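PDB 4R6R: agglutinin alpha chain from Artocarpus integer, which binds D-galactose and the T-antigen disaccharide Gal-beta1,3-GalNAc as a tetrameric plant lectin that also recognises human IgA-1. Local coordinates for residues Glu14-Tyr19 / Pro53-Leu58. Sequence-based numbering, arbitrary orientation.
Sequences EINLSY and PVKISL. With EDO (1,2-ethanediol), chain J.
Lys-55 meets Glu-14 and Asn-16 on the polar face of two antiparallel strands, where 53-57 forms the edge of a four-stranded sheet of the jacalin beta-prism fold. Bends at chi3 (-76°) and chi4 (-59°) hold the lysine NZ above the sheet, where the ends of Glu-14 and Asn-16 lean in to meet it. There NZ donates to Asn-16 OD1 at 2.9 Å and makes a salt bridge to Glu-14 OE2 at 3.0 Å, coming down on the carboxylate from above its plane. Asn-16 ND2 approaches the same OE2 much flatter, on the anti side, 2.9 Å away, and also donates to Gln-29 OE1 on the next strand. The extended chain of Glu-14, with CG anti to the backbone N (chi1 -178°), sets the carboxylate between Lys-55 and Ser-57. Ser-57 OG donates to its other oxygen, OE1, from above the carboxylate plane at 2.8 Å. Beneath this network, paired backbone bonds join Ile-15 to Ile-56 and Leu-17 to Val-54; the shortest runs from Ile-56 N to Ile-15 O, 2.7 Å. The reverse face is apolar. Leu-17 and Val-54 lie side by side, CD1 against CG1 at 3.7 Å, while the same CG1 sits at the edge of the Tyr-19 ring, 4.1 Å from CE1. Phe-86 packs on Ile-15, Leu-17 and Ile-56, and Tyr-96 on Val-54, tying this sheet to the one containing strands 78-88 and 92-97. Chemically, the contact is two-sided: hydrocarbon faces the prism interior, while outside, three donors share one carboxylate, which should spread its charge and restrict its rotation.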
# COMPACT_ATOMS: atom_id res chain seq x y z
N GLU A 14 -4.80 -22.47 0.74
CA GLU A 14 -5.77 -23.47 0.31
C GLU A 14 -7.15 -22.90 0.44
O GLU A 14 -7.47 -22.08 1.35
CB GLU A 14 -5.61 -24.68 1.25
CG GLU A 14 -6.52 -25.85 0.94
CD GLU A 14 -6.18 -27.00 1.89
OE1 GLU A 14 -5.17 -27.71 1.62
OE2 GLU A 14 -6.89 -27.23 2.89
N ILE A 15 -8.02 -23.32 -0.50
CA ILE A 15 -9.45 -22.94 -0.40
C ILE A 15 -10.23 -24.25 -0.36
O ILE A 15 -9.98 -25.17 -1.19
CB ILE A 15 -9.86 -22.15 -1.62
CG1 ILE A 15 -9.17 -20.76 -1.58
CG2 ILE A 15 -11.33 -21.86 -1.55
CD1 ILE A 15 -9.39 -19.88 -2.81
N ASN A 16 -11.09 -24.36 0.63
CA ASN A 16 -11.99 -25.52 0.75
C ASN A 16 -13.44 -25.03 0.59
O ASN A 16 -13.94 -24.30 1.42
CB ASN A 16 -11.81 -26.15 2.11
CG ASN A 16 -10.46 -26.78 2.26
OD1 ASN A 16 -10.20 -27.85 1.72
ND2 ASN A 16 -9.62 -26.14 3.01
N LEU A 17 -14.09 -25.43 -0.51
CA LEU A 17 -15.45 -24.96 -0.75
C LEU A 17 -16.30 -26.16 -1.15
O LEU A 17 -15.78 -27.29 -1.38
CB LEU A 17 -15.51 -23.84 -1.78
CG LEU A 17 -15.11 -24.22 -3.21
CD1 LEU A 17 -16.28 -24.86 -3.96
CD2 LEU A 17 -14.72 -22.96 -3.97
N SER A 18 -17.60 -25.97 -1.04
CA SER A 18 -18.50 -27.02 -1.51
C SER A 18 -19.45 -26.43 -2.50
O SER A 18 -19.69 -25.23 -2.53
CB SER A 18 -19.14 -27.75 -0.38
OG SER A 18 -20.16 -26.94 0.22
N TYR A 19 -20.01 -27.28 -3.37
CA TYR A 19 -20.90 -26.83 -4.43
C TYR A 19 -21.83 -27.92 -4.85
O TYR A 19 -21.67 -29.09 -4.49
CB TYR A 19 -20.06 -26.40 -5.66
CG TYR A 19 -19.34 -27.57 -6.33
CD1 TYR A 19 -18.09 -27.95 -5.87
CD2 TYR A 19 -19.91 -28.33 -7.39
CE1 TYR A 19 -17.43 -29.06 -6.41
CE2 TYR A 19 -19.22 -29.41 -7.94
CZ TYR A 19 -17.97 -29.72 -7.44
OH TYR A 19 -17.25 -30.82 -7.97
N PRO A 53 -17.72 -31.44 -1.69
CA PRO A 53 -16.54 -30.64 -1.30
C PRO A 53 -15.40 -30.74 -2.29
O PRO A 53 -15.19 -31.73 -2.99
CB PRO A 53 -16.08 -31.32 0.00
CG PRO A 53 -16.50 -32.79 -0.19
CD PRO A 53 -17.85 -32.64 -0.83
N VAL A 54 -14.65 -29.65 -2.37
CA VAL A 54 -13.43 -29.66 -3.17
C VAL A 54 -12.33 -28.90 -2.39
O VAL A 54 -12.58 -27.88 -1.71
CB VAL A 54 -13.61 -29.10 -4.58
CG1 VAL A 54 -14.00 -27.66 -4.54
CG2 VAL A 54 -12.32 -29.27 -5.41
N LYS A 55 -11.09 -29.43 -2.49
CA LYS A 55 -9.97 -28.83 -1.78
C LYS A 55 -9.02 -28.31 -2.84
O LYS A 55 -8.55 -29.10 -3.68
CB LYS A 55 -9.24 -29.89 -0.92
CG LYS A 55 -8.11 -29.30 -0.10
CD LYS A 55 -7.32 -30.42 0.57
CE LYS A 55 -8.11 -30.96 1.75
NZ LYS A 55 -8.36 -29.84 2.72
N ILE A 56 -8.78 -26.99 -2.84
CA ILE A 56 -7.85 -26.37 -3.81
C ILE A 56 -6.61 -26.05 -3.00
O ILE A 56 -6.52 -25.06 -2.27
CB ILE A 56 -8.46 -25.09 -4.36
CG1 ILE A 56 -9.79 -25.44 -5.05
CG2 ILE A 56 -7.44 -24.28 -5.21
CD1 ILE A 56 -10.70 -24.25 -5.30
N SER A 57 -5.60 -26.87 -3.17
CA SER A 57 -4.38 -26.74 -2.42
C SER A 57 -3.32 -26.08 -3.28
O SER A 57 -2.79 -26.69 -4.21
CB SER A 57 -3.87 -28.15 -1.97
OG SER A 57 -4.75 -28.69 -1.00
N LEU A 58 -2.98 -24.82 -2.99
CA LEU A 58 -2.05 -24.10 -3.85
C LEU A 58 -0.63 -24.35 -3.42
O LEU A 58 -0.36 -24.49 -2.23
CB LEU A 58 -2.26 -22.60 -3.75
CG LEU A 58 -3.72 -22.21 -4.11
CD1 LEU A 58 -3.87 -20.67 -4.07
CD2 LEU A 58 -4.10 -22.70 -5.52
C1 EDO J . -7.60 -32.21 -3.58
O1 EDO J . -6.60 -31.48 -2.85
C2 EDO J . -7.70 -33.64 -3.03
O2 EDO J . -8.50 -33.67 -1.84
O HOH W 1 -12.24 -29.66 1.27